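PmbA-related protein (Thermotoga maritima, PDB 1VL4) may act as a metallopeptidase of the PmbA/TldD (U62) family and is a putative modulator of DNA gyrase. Local coordinates at residues G196-L201 against R240-L245; R41-R46 against L126-K131; N29-Q34 against E90-L95; D20-L25 against V33-L38; T305-L310 against T317-L322. All blocks are in the same frame, centred on the assembly; numbering follows the deposited sequence. Where two conformers were deposited one is given.

Interaction 1: residues G196-L201 against R240-L245; sequences GSWYEL and RNTALL
Trp198 and Tyr199, on strand 194-202 at the edge of the six-stranded antiparallel sheet, reach over to the first turn of helix 241-247, packing a sheet edge against a helix N terminus. Thr242 is the side chain to follow. Its CB lies in the plane of the Arg240 guanidinium, at that group's edge, and the two branches then part. Thr242 CG2, anti to the carbonyl carbon, goes to the strand and meets the indole at Trp198 CZ3, 3.9 Å away, the two side chains crossing at about a right angle. OG1 turns to Arg240, which grips it side-on: Arg240 NE lies 3.0 Å and Arg240 NH1 3.1 Å from Thr242 OG1, with the hydroxyl oxygen only 5° out of the guanidinium plane. The same hydroxyl is bonded to Thr369 O, and Arg240 NH1 also makes salt bridges with Glu220 and Glu370, so the guanidinium is firmly placed. Trp198 CZ3 sits over one of its faces, with the ring and guanidinium planes 84° apart. Further along the strand, Tyr199 OH touches Leu245 CD1 at 3.6 Å. A water in the plane of the tyrosine ring bonds Tyr199 OH and donates to Thr242 O, 2.8 Å from the water oxygen.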
# COMPACT_ATOMS: atom_id res chain seq x y z
N GLY A 196 15.47 -12.73 -13.96
CA GLY A 196 16.43 -11.66 -14.05
C GLY A 196 15.64 -10.38 -14.28
O GLY A 196 14.52 -10.42 -14.81
N SER A 197 16.18 -9.26 -13.83
CA SER A 197 15.59 -7.96 -14.15
C SER A 197 16.64 -6.87 -14.19
O SER A 197 17.80 -7.05 -13.73
CB SER A 197 14.48 -7.62 -13.17
OG SER A 197 14.93 -7.32 -11.86
N TRP A 198 16.27 -5.75 -14.79
CA TRP A 198 17.13 -4.59 -14.81
C TRP A 198 16.26 -3.34 -14.98
O TRP A 198 15.21 -3.41 -15.62
CB TRP A 198 18.16 -4.70 -15.97
CG TRP A 198 19.30 -3.77 -15.82
CD1 TRP A 198 19.50 -2.60 -16.47
CD2 TRP A 198 20.39 -3.91 -14.90
NE1 TRP A 198 20.63 -1.98 -16.00
CE2 TRP A 198 21.21 -2.78 -15.05
CE3 TRP A 198 20.75 -4.89 -13.97
CZ2 TRP A 198 22.37 -2.60 -14.32
CZ3 TRP A 198 21.91 -4.72 -13.25
CH2 TRP A 198 22.71 -3.59 -13.43
N TYR A 199 16.71 -2.21 -14.44
CA TYR A 199 16.05 -0.92 -14.63
C TYR A 199 17.09 0.16 -14.80
O TYR A 199 18.27 0.03 -14.37
CB TYR A 199 15.15 -0.56 -13.42
CG TYR A 199 15.90 -0.35 -12.14
CD1 TYR A 199 16.42 0.91 -11.77
CD2 TYR A 199 16.13 -1.41 -11.29
CE1 TYR A 199 17.19 1.04 -10.56
CE2 TYR A 199 16.87 -1.27 -10.11
CZ TYR A 199 17.40 -0.06 -9.77
OH TYR A 199 18.10 -0.02 -8.59
N GLU A 200 16.66 1.24 -15.43
CA GLU A 200 17.44 2.50 -15.42
C GLU A 200 16.48 3.63 -14.95
O GLU A 200 15.29 3.62 -15.27
CB GLU A 200 18.02 2.80 -16.81
CG GLU A 200 19.32 2.03 -17.20
CD GLU A 200 19.69 2.02 -18.74
OE1 GLU A 200 19.17 2.86 -19.55
OE2 GLU A 200 20.53 1.14 -19.12
N LEU A 201 17.01 4.53 -14.13
CA LEU A 201 16.34 5.82 -13.77
C LEU A 201 17.01 6.92 -14.57
O LEU A 201 18.22 6.85 -14.81
CB LEU A 201 16.48 6.06 -12.27
CG LEU A 201 15.53 5.19 -11.47
CD1 LEU A 201 16.12 4.87 -10.10
CD2 LEU A 201 14.17 5.87 -11.33
N ARG A 240 26.62 -7.14 -4.84
CA ARG A 240 26.52 -6.24 -5.97
C ARG A 240 25.65 -5.03 -5.61
O ARG A 240 24.76 -5.13 -4.76
CB ARG A 240 25.95 -6.92 -7.18
CG ARG A 240 26.24 -6.19 -8.49
CD ARG A 240 25.78 -6.97 -9.68
NE ARG A 240 24.33 -6.97 -9.79
CZ ARG A 240 23.65 -7.70 -10.66
NH1 ARG A 240 22.34 -7.64 -10.65
NH2 ARG A 240 24.28 -8.46 -11.55
N ASN A 241 25.95 -3.92 -6.27
CA ASN A 241 25.21 -2.67 -6.13
C ASN A 241 23.68 -2.83 -6.04
O ASN A 241 23.04 -2.28 -5.14
CB ASN A 241 25.65 -1.60 -7.19
CG ASN A 241 25.63 -2.08 -8.65
OD1 ASN A 241 24.98 -3.07 -9.00
ND2 ASN A 241 26.33 -1.31 -9.52
N THR A 242 23.11 -3.58 -6.97
CA THR A 242 21.65 -3.78 -7.01
C THR A 242 21.08 -4.39 -5.71
O THR A 242 20.00 -4.01 -5.30
CB THR A 242 21.26 -4.70 -8.17
OG1 THR A 242 22.10 -5.86 -8.14
CG2 THR A 242 21.49 -4.03 -9.48
N ALA A 243 21.80 -5.32 -5.08
CA ALA A 243 21.34 -5.88 -3.78
C ALA A 243 21.51 -4.83 -2.67
O ALA A 243 20.62 -4.60 -1.83
CB ALA A 243 22.10 -7.16 -3.46
N LEU A 244 22.64 -4.13 -2.68
CA LEU A 244 22.96 -3.22 -1.60
C LEU A 244 22.04 -2.01 -1.64
O LEU A 244 21.67 -1.50 -0.60
CB LEU A 244 24.43 -2.81 -1.65
CG LEU A 244 24.92 -1.86 -0.58
CD1 LEU A 244 24.80 -2.50 0.81
CD2 LEU A 244 26.35 -1.47 -0.88
N LEU A 245 21.68 -1.57 -2.85
CA LEU A 245 20.74 -0.45 -3.02
C LEU A 245 19.44 -0.74 -2.25
O LEU A 245 18.91 0.16 -1.64
CB LEU A 245 20.40 -0.19 -4.50
CG LEU A 245 21.47 0.50 -5.31
CD1 LEU A 245 21.15 0.39 -6.78
CD2 LEU A 245 21.59 1.96 -4.83
O HOH W 1 18.24 -2.69 -7.02

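Interaction 2: residues R41-R46 against L126-K131; sequences REFSLR and LSVKEK
Strand 32-48 runs past the first turn of helix 128-143, with the CA of Phe43 9.0 Å from the CA of Val128 and the CA of Leu45 8.5 Å from the CA of Lys131. Phe43 carries the contact. Its CG lies anti to the backbone N (chi1 -178°), which sends the ring out to the helix. There Lys131, extended beyond CG, passes obliquely, with Lys131 CD 3.7 Å from Phe43 CD1, while its NZ goes on to a salt bridge with Asp158. Phe43 CZ, at the far end of the ring, lies 3.6 Å from Val128 CG2, a detail to treat with caution because Val128 has two conformers. The turn is fixed by a capping box: Glu130 N bonds Ser127 OG at 3.0 Å, and Ser127 N returns a nearly straight bond to Glu130 OE1. The helix lies on the sheet where strand 32-48 runs between strands 51-69 and 148-167, and the second subunit packs at its side, with its Asn94 on Phe43 and its Gln96 on Val128.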
# COMPACT_ATOMS: atom_id res chain seq x y z
N ARG A 41 1.93 15.21 -12.84
CA ARG A 41 1.44 14.69 -14.09
C ARG A 41 2.29 13.46 -14.33
O ARG A 41 3.56 13.52 -14.23
CB ARG A 41 1.74 15.77 -15.10
CG ARG A 41 0.99 15.79 -16.34
CD ARG A 41 -0.52 15.58 -16.25
NE ARG A 41 -0.91 15.28 -17.61
CZ ARG A 41 -0.63 14.13 -18.22
NH1 ARG A 41 -0.02 13.13 -17.58
NH2 ARG A 41 -0.97 13.99 -19.49
N GLU A 42 1.65 12.33 -14.61
CA GLU A 42 2.37 11.10 -14.76
C GLU A 42 1.80 10.23 -15.86
O GLU A 42 0.59 10.26 -16.12
CB GLU A 42 2.43 10.31 -13.44
CG GLU A 42 1.05 9.86 -12.95
CD GLU A 42 1.02 9.56 -11.45
OE1 GLU A 42 1.58 8.51 -11.07
OE2 GLU A 42 0.45 10.37 -10.67
N PHE A 43 2.69 9.47 -16.49
CA PHE A 43 2.30 8.56 -17.47
C PHE A 43 3.05 7.27 -17.22
O PHE A 43 4.26 7.28 -17.08
CB PHE A 43 2.60 9.10 -18.86
CG PHE A 43 2.16 8.18 -19.93
CD1 PHE A 43 2.97 7.11 -20.34
CD2 PHE A 43 0.92 8.31 -20.52
CE1 PHE A 43 2.57 6.25 -21.29
CE2 PHE A 43 0.50 7.40 -21.52
CZ PHE A 43 1.34 6.36 -21.87
N SER A 44 2.34 6.16 -17.16
CA SER A 44 2.99 4.88 -17.02
C SER A 44 2.35 3.85 -17.90
O SER A 44 1.18 3.97 -18.22
CB SER A 44 2.86 4.41 -15.58
OG SER A 44 1.52 4.10 -15.28
N LEU A 45 3.12 2.85 -18.28
CA LEU A 45 2.64 1.72 -18.96
C LEU A 45 3.39 0.42 -18.63
O LEU A 45 4.60 0.41 -18.31
CB LEU A 45 2.59 1.97 -20.45
CG LEU A 45 3.87 2.09 -21.22
CD1 LEU A 45 4.41 0.68 -21.54
CD2 LEU A 45 3.58 2.85 -22.51
N ARG A 46 2.62 -0.67 -18.69
CA ARG A 46 3.14 -2.03 -18.41
C ARG A 46 2.75 -2.98 -19.48
O ARG A 46 1.57 -3.03 -19.86
CB ARG A 46 2.61 -2.49 -17.07
CG ARG A 46 3.07 -3.86 -16.62
CD ARG A 46 2.42 -4.23 -15.27
NE ARG A 46 1.22 -5.06 -15.43
CZ ARG A 46 0.23 -5.15 -14.54
NH1 ARG A 46 0.24 -4.43 -13.41
NH2 ARG A 46 -0.81 -5.94 -14.79
N LEU A 126 7.83 13.85 -25.49
CA LEU A 126 7.65 12.59 -26.17
C LEU A 126 6.20 12.36 -26.48
O LEU A 126 5.33 12.66 -25.69
CB LEU A 126 8.09 11.42 -25.29
CG LEU A 126 9.56 11.29 -24.98
CD1 LEU A 126 9.75 10.04 -24.15
CD2 LEU A 126 10.40 11.24 -26.25
N SER A 127 5.93 11.78 -27.61
CA SER A 127 4.56 11.35 -27.90
C SER A 127 4.31 10.02 -27.20
O SER A 127 5.26 9.36 -26.80
CB SER A 127 4.40 11.09 -29.37
OG SER A 127 5.11 9.92 -29.69
N VAL A 128 3.06 9.60 -27.06
CA VAL A 128 2.77 8.30 -26.45
C VAL A 128 3.26 7.13 -27.30
O VAL A 128 3.60 6.09 -26.78
CB VAL A 128 1.26 8.14 -26.05
CG1 VAL A 128 0.31 8.40 -27.23
CG2 VAL A 128 1.01 6.74 -25.43
N LYS A 129 3.26 7.28 -28.62
CA LYS A 129 3.86 6.31 -29.45
C LYS A 129 5.32 6.08 -29.15
O LYS A 129 5.77 4.94 -29.13
CB LYS A 129 3.64 6.67 -30.93
CG LYS A 129 4.29 5.69 -31.87
CD LYS A 129 3.69 5.76 -33.23
CE LYS A 129 4.26 4.67 -34.14
NZ LYS A 129 5.75 4.77 -34.20
N GLU A 130 6.08 7.15 -28.92
CA GLU A 130 7.49 7.01 -28.60
C GLU A 130 7.70 6.32 -27.25
O GLU A 130 8.64 5.56 -27.09
CB GLU A 130 8.19 8.37 -28.59
CG GLU A 130 8.24 9.05 -29.99
CD GLU A 130 8.83 10.49 -29.92
OE1 GLU A 130 8.21 11.39 -29.31
OE2 GLU A 130 9.92 10.72 -30.48
N LYS A 131 6.84 6.61 -26.29
CA LYS A 131 6.93 5.92 -25.00
C LYS A 131 6.62 4.45 -25.18
O LYS A 131 7.38 3.62 -24.68
CB LYS A 131 5.97 6.55 -23.97
CG LYS A 131 6.25 8.02 -23.75
CD LYS A 131 5.29 8.65 -22.77
CE LYS A 131 5.31 10.17 -22.81
NZ LYS A 131 4.88 10.84 -21.50

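Interaction 3: residues N29-Q34 against E90-L95; sequences NGVEVQ and EALSNL
Leu92 projects from helix 84-93 onto Val31, with Leu92 CD1 meeting Val31 CG1 at 4.0 Å. The two side chains pass at a slant and touch methyl to methyl, a modest apolar contact. Leu92 holds CG anti to its own N (chi1 -158°), which carries the isobutyl group out toward the chain that leads into strand 32-48. Leu92 CD2, the second methyl, is 4.5 Å from Asn29 OD1, at the margin of the contact. The other end of that amide is occupied elsewhere: Asn29 ND2 bonds Leu25 O, one turn back in helix 15-29. Just before Val31, helix 15-29 stops at Gly30, which has a positive phi of 67° and two backbone bonds back into the last turn, a Schellman motif, after which the chain turns into the strand. Phe88, a turn earlier on helix 84-93, packs on both Asn29 and Val31, widening the contact. The contact therefore joins two helices at the start of a strand: Val31 rests also on Val67 and Lys69 of strand 51-69, the neighbour of strand 32-48 in the sheet, while Ser93 and Asn94 pack against the second subunit.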
# COMPACT_ATOMS: atom_id res chain seq x y z
N ASN A 29 -6.79 36.45 12.51
CA ASN A 29 -7.07 35.55 13.63
C ASN A 29 -5.92 35.32 14.63
O ASN A 29 -6.06 34.57 15.61
CB ASN A 29 -7.65 34.23 13.09
CG ASN A 29 -9.11 34.39 12.60
OD1 ASN A 29 -10.04 34.28 13.38
ND2 ASN A 29 -9.29 34.69 11.29
N GLY A 30 -4.80 36.01 14.44
CA GLY A 30 -3.64 35.84 15.32
C GLY A 30 -3.00 34.46 15.22
O GLY A 30 -2.51 33.92 16.21
N VAL A 31 -2.99 33.87 14.03
CA VAL A 31 -2.27 32.63 13.78
C VAL A 31 -1.32 32.77 12.60
O VAL A 31 -1.40 33.76 11.85
CB VAL A 31 -3.28 31.46 13.53
CG1 VAL A 31 -4.25 31.36 14.70
CG2 VAL A 31 -4.05 31.64 12.22
N GLU A 32 -0.41 31.81 12.44
CA GLU A 32 0.38 31.73 11.24
C GLU A 32 -0.32 30.70 10.35
O GLU A 32 -1.08 29.86 10.85
CB GLU A 32 1.83 31.28 11.49
CG GLU A 32 2.53 32.02 12.61
CD GLU A 32 2.77 33.48 12.30
OE1 GLU A 32 2.61 33.89 11.13
OE2 GLU A 32 3.09 34.23 13.25
N VAL A 33 -0.11 30.80 9.04
CA VAL A 33 -0.56 29.77 8.11
C VAL A 33 0.55 29.40 7.14
O VAL A 33 1.42 30.24 6.77
CB VAL A 33 -1.89 30.16 7.37
CG1 VAL A 33 -1.66 31.32 6.38
CG2 VAL A 33 -2.50 28.99 6.69
N GLN A 34 0.55 28.11 6.78
CA GLN A 34 1.44 27.55 5.79
C GLN A 34 0.64 26.74 4.79
O GLN A 34 -0.26 25.98 5.15
CB GLN A 34 2.52 26.70 6.44
CG GLN A 34 3.46 26.05 5.47
CD GLN A 34 4.68 25.47 6.21
OE1 GLN A 34 5.63 26.17 6.54
NE2 GLN A 34 4.59 24.19 6.55
N GLU A 90 -11.72 25.22 8.83
CA GLU A 90 -11.56 23.79 9.07
C GLU A 90 -10.22 23.51 9.74
O GLU A 90 -10.15 22.79 10.73
CB GLU A 90 -11.68 23.05 7.74
CG GLU A 90 -11.75 21.55 7.85
CD GLU A 90 -13.05 21.00 8.46
OE1 GLU A 90 -14.01 21.73 8.78
OE2 GLU A 90 -13.07 19.79 8.67
N ALA A 91 -9.15 24.11 9.24
CA ALA A 91 -7.79 23.90 9.82
C ALA A 91 -7.76 24.46 11.23
O ALA A 91 -7.18 23.85 12.13
CB ALA A 91 -6.74 24.57 8.98
N LEU A 92 -8.38 25.61 11.42
CA LEU A 92 -8.40 26.26 12.73
C LEU A 92 -9.12 25.34 13.73
O LEU A 92 -8.66 25.09 14.87
CB LEU A 92 -9.13 27.60 12.60
CG LEU A 92 -8.84 28.65 13.66
CD1 LEU A 92 -7.43 29.16 13.52
CD2 LEU A 92 -9.87 29.81 13.59
N SER A 93 -10.24 24.77 13.29
CA SER A 93 -10.98 23.93 14.18
C SER A 93 -10.16 22.69 14.60
O SER A 93 -10.31 22.22 15.71
CB SER A 93 -12.37 23.57 13.60
OG SER A 93 -12.87 22.44 14.25
N ASN A 94 -9.29 22.19 13.76
CA ASN A 94 -8.44 21.08 14.13
C ASN A 94 -7.30 21.39 15.10
O ASN A 94 -6.56 20.48 15.49
CB ASN A 94 -7.89 20.40 12.88
CG ASN A 94 -9.01 19.72 12.03
OD1 ASN A 94 -10.08 19.41 12.52
ND2 ASN A 94 -8.71 19.48 10.77
N LEU A 95 -7.12 22.66 15.45
CA LEU A 95 -6.13 23.01 16.48
C LEU A 95 -6.41 22.31 17.80
O LEU A 95 -5.49 21.96 18.49
CB LEU A 95 -6.09 24.52 16.75
CG LEU A 95 -5.24 25.32 15.76
CD1 LEU A 95 -5.43 26.81 16.10
CD2 LEU A 95 -3.77 24.95 15.78

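Interaction 4: residues D20-L25 against V33-L38; sequences DRLFAL and VQISFL
Leu22 and Phe23 of helix 15-29 sit on Val33 and Ile35 of strand 32-48, in an alpha-beta unit with the helix packed on a face of the antiparallel sheet: the helix ends, the chain turns, and the strand runs back beneath it. The two segment axes are nearly antiparallel, at 160°, and approach to 8.8 Å. The helix offers two consecutive residues, the strand two with one between them. The main bump is the end of Ile35, whose CG1 is anti to the carbonyl carbon (chi1 -50°), so that CD1 rises from the sheet. It enters the dip between the two helix side chains: Leu22 CD1 lies 3.4 Å from Ile35 CD1, tighter than ordinary van der Waals contact, and Phe23 CE1 lies 3.7 Å from Ile35 CD1 as well. Val33 makes the second bump. Val33 CG1 comes obliquely to the ring, 3.5 Å from Phe23 CD1, and is also near the helix backbone. The ring thus bears on two methyls from alternate strand positions, neither squarely over a face nor at an edge. Phe88 packs on Leu22 and Thr166 on Phe23, so helix 84-93 and strand 148-167 extend the packing around these two residues. Nothing polar crosses between the segments; the backbone oxygen Leu22 O merely lies 3.8 Å from Val33 CG1.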
# COMPACT_ATOMS: atom_id res chain seq x y z
N ASP A 20 -3.46 34.50 -0.83
CA ASP A 20 -3.68 35.83 -0.32
C ASP A 20 -4.84 35.86 0.66
O ASP A 20 -4.75 36.50 1.72
CB ASP A 20 -3.95 36.82 -1.47
CG ASP A 20 -2.70 37.14 -2.30
OD1 ASP A 20 -1.56 36.75 -1.94
OD2 ASP A 20 -2.87 37.79 -3.35
N ARG A 21 -5.94 35.19 0.30
CA ARG A 21 -7.11 35.17 1.17
C ARG A 21 -6.71 34.53 2.50
O ARG A 21 -7.02 35.05 3.56
CB ARG A 21 -8.27 34.36 0.56
CG ARG A 21 -9.09 34.97 -0.62
CD ARG A 21 -10.19 35.98 -0.19
NE ARG A 21 -11.17 35.55 0.84
CZ ARG A 21 -11.07 35.77 2.16
NH1 ARG A 21 -10.01 36.38 2.69
NH2 ARG A 21 -12.05 35.36 2.97
N LEU A 22 -6.05 33.37 2.41
CA LEU A 22 -5.61 32.63 3.59
C LEU A 22 -4.65 33.41 4.49
O LEU A 22 -4.82 33.40 5.71
CB LEU A 22 -4.94 31.32 3.17
CG LEU A 22 -5.84 30.14 2.75
CD1 LEU A 22 -4.94 28.98 2.40
CD2 LEU A 22 -6.82 29.76 3.84
N PHE A 23 -3.65 34.08 3.90
CA PHE A 23 -2.75 34.92 4.69
C PHE A 23 -3.47 36.08 5.39
O PHE A 23 -3.18 36.42 6.53
CB PHE A 23 -1.63 35.49 3.82
CG PHE A 23 -0.55 34.51 3.46
CD1 PHE A 23 -0.75 33.11 3.50
CD2 PHE A 23 0.69 34.98 3.09
CE1 PHE A 23 0.30 32.25 3.13
CE2 PHE A 23 1.71 34.15 2.73
CZ PHE A 23 1.54 32.79 2.75
N ALA A 24 -4.43 36.69 4.72
CA ALA A 24 -5.23 37.75 5.34
C ALA A 24 -6.06 37.20 6.53
O ALA A 24 -6.09 37.78 7.63
CB ALA A 24 -6.14 38.36 4.27
N LEU A 25 -6.68 36.04 6.33
CA LEU A 25 -7.39 35.37 7.42
C LEU A 25 -6.50 35.07 8.60
O LEU A 25 -6.91 35.27 9.74
CB LEU A 25 -8.05 34.07 6.96
CG LEU A 25 -9.38 34.25 6.23
CD1 LEU A 25 -9.63 33.07 5.33
CD2 LEU A 25 -10.49 34.42 7.24
N VAL A 33 -0.11 30.80 9.04
CA VAL A 33 -0.56 29.77 8.11
C VAL A 33 0.55 29.40 7.14
O VAL A 33 1.42 30.24 6.77
CB VAL A 33 -1.89 30.16 7.37
CG1 VAL A 33 -1.66 31.32 6.38
CG2 VAL A 33 -2.50 28.99 6.69
N GLN A 34 0.55 28.11 6.78
CA GLN A 34 1.44 27.55 5.79
C GLN A 34 0.64 26.74 4.79
O GLN A 34 -0.26 25.98 5.15
CB GLN A 34 2.52 26.70 6.44
CG GLN A 34 3.46 26.05 5.47
CD GLN A 34 4.68 25.47 6.21
OE1 GLN A 34 5.63 26.17 6.54
NE2 GLN A 34 4.59 24.19 6.55
N ILE A 35 0.97 26.95 3.52
CA ILE A 35 0.29 26.32 2.41
C ILE A 35 1.32 25.56 1.58
O ILE A 35 2.34 26.11 1.15
CB ILE A 35 -0.43 27.34 1.51
CG1 ILE A 35 -1.29 28.27 2.33
CG2 ILE A 35 -1.27 26.57 0.47
CD1 ILE A 35 -1.66 29.53 1.58
N SER A 36 1.07 24.27 1.41
CA SER A 36 1.90 23.41 0.62
C SER A 36 1.06 22.93 -0.58
O SER A 36 -0.10 22.45 -0.45
CB SER A 36 2.42 22.23 1.45
OG SER A 36 3.14 22.69 2.58
N PHE A 37 1.65 23.06 -1.75
CA PHE A 37 1.00 22.78 -3.03
C PHE A 37 1.87 21.74 -3.76
O PHE A 37 3.10 21.81 -3.78
CB PHE A 37 0.82 24.14 -3.73
CG PHE A 37 0.53 24.09 -5.23
CD1 PHE A 37 1.44 23.51 -6.14
CD2 PHE A 37 -0.56 24.78 -5.74
CE1 PHE A 37 1.21 23.51 -7.51
CE2 PHE A 37 -0.81 24.80 -7.13
CZ PHE A 37 0.09 24.15 -8.02
N LEU A 38 1.21 20.71 -4.28
CA LEU A 38 1.85 19.62 -4.99
C LEU A 38 1.03 19.38 -6.22
O LEU A 38 -0.16 19.18 -6.10
CB LEU A 38 1.87 18.35 -4.15
CG LEU A 38 2.62 17.16 -4.81
CD1 LEU A 38 4.05 17.48 -5.07
CD2 LEU A 38 2.50 15.93 -3.93

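Interaction 5: residues T305-L310 against T317-L322; sequences TEKFVL and TFLHNL
Thr317 meets Phe308 at its peptide carbonyl: Thr317 CG2 is 3.5 Å from Phe308 O, while the phenyl ring forms a cation-pi pair with Lys283. The flat groups that matter here are therefore carbonyls. Phe318 O receives Thr317 OG1 in the carbonyl plane, on a lone pair, at 2.6 Å; the OG1 is anti to the backbone N, which leaves the methyl branch CG2 to face the neighbouring strand. The carbonyl of Thr305 is met differently, since Lys307 NZ stands above its plane, 51° out of it and 3.1 Å from Thr305 O. Lys307 NZ also bonds Thr305 OG1 and Asn335 OD1 and forms a salt bridge with Asp284, so several acceptors hold the ammonium. On the way there Lys307 bends at chi2 (-78°), bringing Lys307 CE to 3.7 Å from Leu319 CD2, an apolar touch by the stem of a charged residue. Val309 CG1 closes over Thr317 O at 3.8 Å, and that oxygen is buried with no bonding partner. Val309 CG2 lies farther out, 4.4 Å from Leu319 CD2. The Val309 backbone bonds both Ile282 of strand 282-285 and Lys316, just before Thr317. This is a beta-hairpin of strands 307-311 and 314-315, with Val309 and Leu310 both facing Ile282 in a classic beta bulge where the chain turns a corner; segment 317-322 then leads to helix 322-328.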
# COMPACT_ATOMS: atom_id res chain seq x y z
N THR A 305 20.62 19.78 2.62
CA THR A 305 22.04 19.91 2.87
C THR A 305 22.77 18.60 2.52
O THR A 305 22.20 17.50 2.57
CB THR A 305 22.34 20.28 4.36
OG1 THR A 305 21.90 19.25 5.23
CG2 THR A 305 21.66 21.57 4.76
N GLU A 306 24.03 18.76 2.16
CA GLU A 306 24.97 17.65 1.93
C GLU A 306 25.83 17.42 3.18
O GLU A 306 26.48 18.35 3.72
CB GLU A 306 25.82 17.90 0.72
CG GLU A 306 26.88 16.80 0.40
CD GLU A 306 27.58 17.03 -0.93
OE1 GLU A 306 27.24 18.04 -1.61
OE2 GLU A 306 28.44 16.19 -1.29
N LYS A 307 25.88 16.18 3.62
CA LYS A 307 26.69 15.88 4.80
C LYS A 307 27.02 14.40 4.86
O LYS A 307 26.31 13.60 4.29
CB LYS A 307 26.00 16.29 6.11
CG LYS A 307 24.71 15.57 6.37
CD LYS A 307 23.57 16.14 5.55
CE LYS A 307 22.22 15.98 6.22
NZ LYS A 307 21.18 16.36 5.23
N PHE A 308 28.05 14.07 5.62
CA PHE A 308 28.27 12.68 6.01
C PHE A 308 27.33 12.23 7.13
O PHE A 308 27.17 12.89 8.17
CB PHE A 308 29.71 12.43 6.42
CG PHE A 308 30.70 12.58 5.30
CD1 PHE A 308 30.98 11.51 4.46
CD2 PHE A 308 31.36 13.79 5.11
CE1 PHE A 308 31.85 11.64 3.46
CE2 PHE A 308 32.29 13.92 4.10
CZ PHE A 308 32.52 12.85 3.26
N VAL A 309 26.72 11.08 6.91
CA VAL A 309 26.11 10.34 7.99
C VAL A 309 27.17 9.43 8.65
O VAL A 309 27.34 9.45 9.86
CB VAL A 309 24.87 9.56 7.52
CG1 VAL A 309 24.20 8.86 8.73
CG2 VAL A 309 23.87 10.53 6.88
N LEU A 310 27.89 8.68 7.82
CA LEU A 310 29.07 7.97 8.24
C LEU A 310 30.24 8.52 7.49
O LEU A 310 30.22 8.65 6.26
CB LEU A 310 28.93 6.47 7.92
CG LEU A 310 28.45 5.46 8.95
CD1 LEU A 310 27.62 6.03 10.06
CD2 LEU A 310 27.71 4.31 8.22
N THR A 317 26.14 12.30 12.42
CA THR A 317 24.90 13.04 12.75
C THR A 317 23.72 12.16 12.50
O THR A 317 23.81 11.24 11.68
CB THR A 317 24.72 14.32 11.84
OG1 THR A 317 23.53 15.06 12.20
CG2 THR A 317 24.64 13.95 10.36
N PHE A 318 22.61 12.46 13.17
CA PHE A 318 21.31 11.96 12.71
C PHE A 318 20.69 12.99 11.76
O PHE A 318 21.17 14.11 11.63
CB PHE A 318 20.38 11.68 13.89
CG PHE A 318 20.92 10.66 14.83
CD1 PHE A 318 21.17 9.35 14.39
CD2 PHE A 318 21.18 10.97 16.16
CE1 PHE A 318 21.68 8.40 15.25
CE2 PHE A 318 21.70 10.00 17.04
CZ PHE A 318 21.94 8.73 16.59
N LEU A 319 19.64 12.57 11.10
CA LEU A 319 18.82 13.43 10.28
C LEU A 319 17.63 13.98 11.12
O LEU A 319 17.07 13.29 11.96
CB LEU A 319 18.32 12.65 9.06
CG LEU A 319 19.47 12.08 8.19
CD1 LEU A 319 18.91 11.46 6.94
CD2 LEU A 319 20.49 13.12 7.82
N HIS A 320 17.29 15.23 10.87
CA HIS A 320 16.33 15.98 11.65
C HIS A 320 15.19 16.61 10.83
O HIS A 320 15.29 16.82 9.62
CB HIS A 320 17.05 17.12 12.37
CG HIS A 320 17.96 16.66 13.47
ND1 HIS A 320 17.51 16.41 14.75
CD2 HIS A 320 19.28 16.39 13.48
CE1 HIS A 320 18.53 16.03 15.50
NE2 HIS A 320 19.62 16.01 14.75
N ASN A 321 14.11 16.88 11.57
CA ASN A 321 13.09 17.83 11.18
C ASN A 321 13.16 19.01 12.14
O ASN A 321 14.04 19.05 13.01
CB ASN A 321 11.71 17.17 11.09
CG ASN A 321 11.24 16.53 12.39
OD1 ASN A 321 11.66 16.88 13.51
ND2 ASN A 321 10.28 15.61 12.25
N LEU A 322 12.29 20.00 11.99
CA LEU A 322 12.36 21.19 12.83
C LEU A 322 12.18 20.83 14.31
O LEU A 322 12.89 21.35 15.17
CB LEU A 322 11.32 22.24 12.39
CG LEU A 322 11.57 22.88 11.01
CD1 LEU A 322 10.45 23.84 10.60
CD2 LEU A 322 12.90 23.59 11.00

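How the interactions relate
Strand 32-48 serves interactions 2, 3 and 4: interactions 3 and 4 share Val33 and Gln34, their centres about 10 Å apart, while 2 lies farther along. Interaction 1 uses the same sheet at its far edge and brings it to helix 241-247; interaction 5 lies in the same C-terminal domain as that helix, on another sheet. Interactions 2 and 4 are buried, the others partly so. The chemistry differs: interaction 4 is wholly apolar, 3 nearly so at a helix end, 2 mixes a ring with a lysine, and 1 and 5 add polar groups. Interactions 2 and 3 also touch the second subunit.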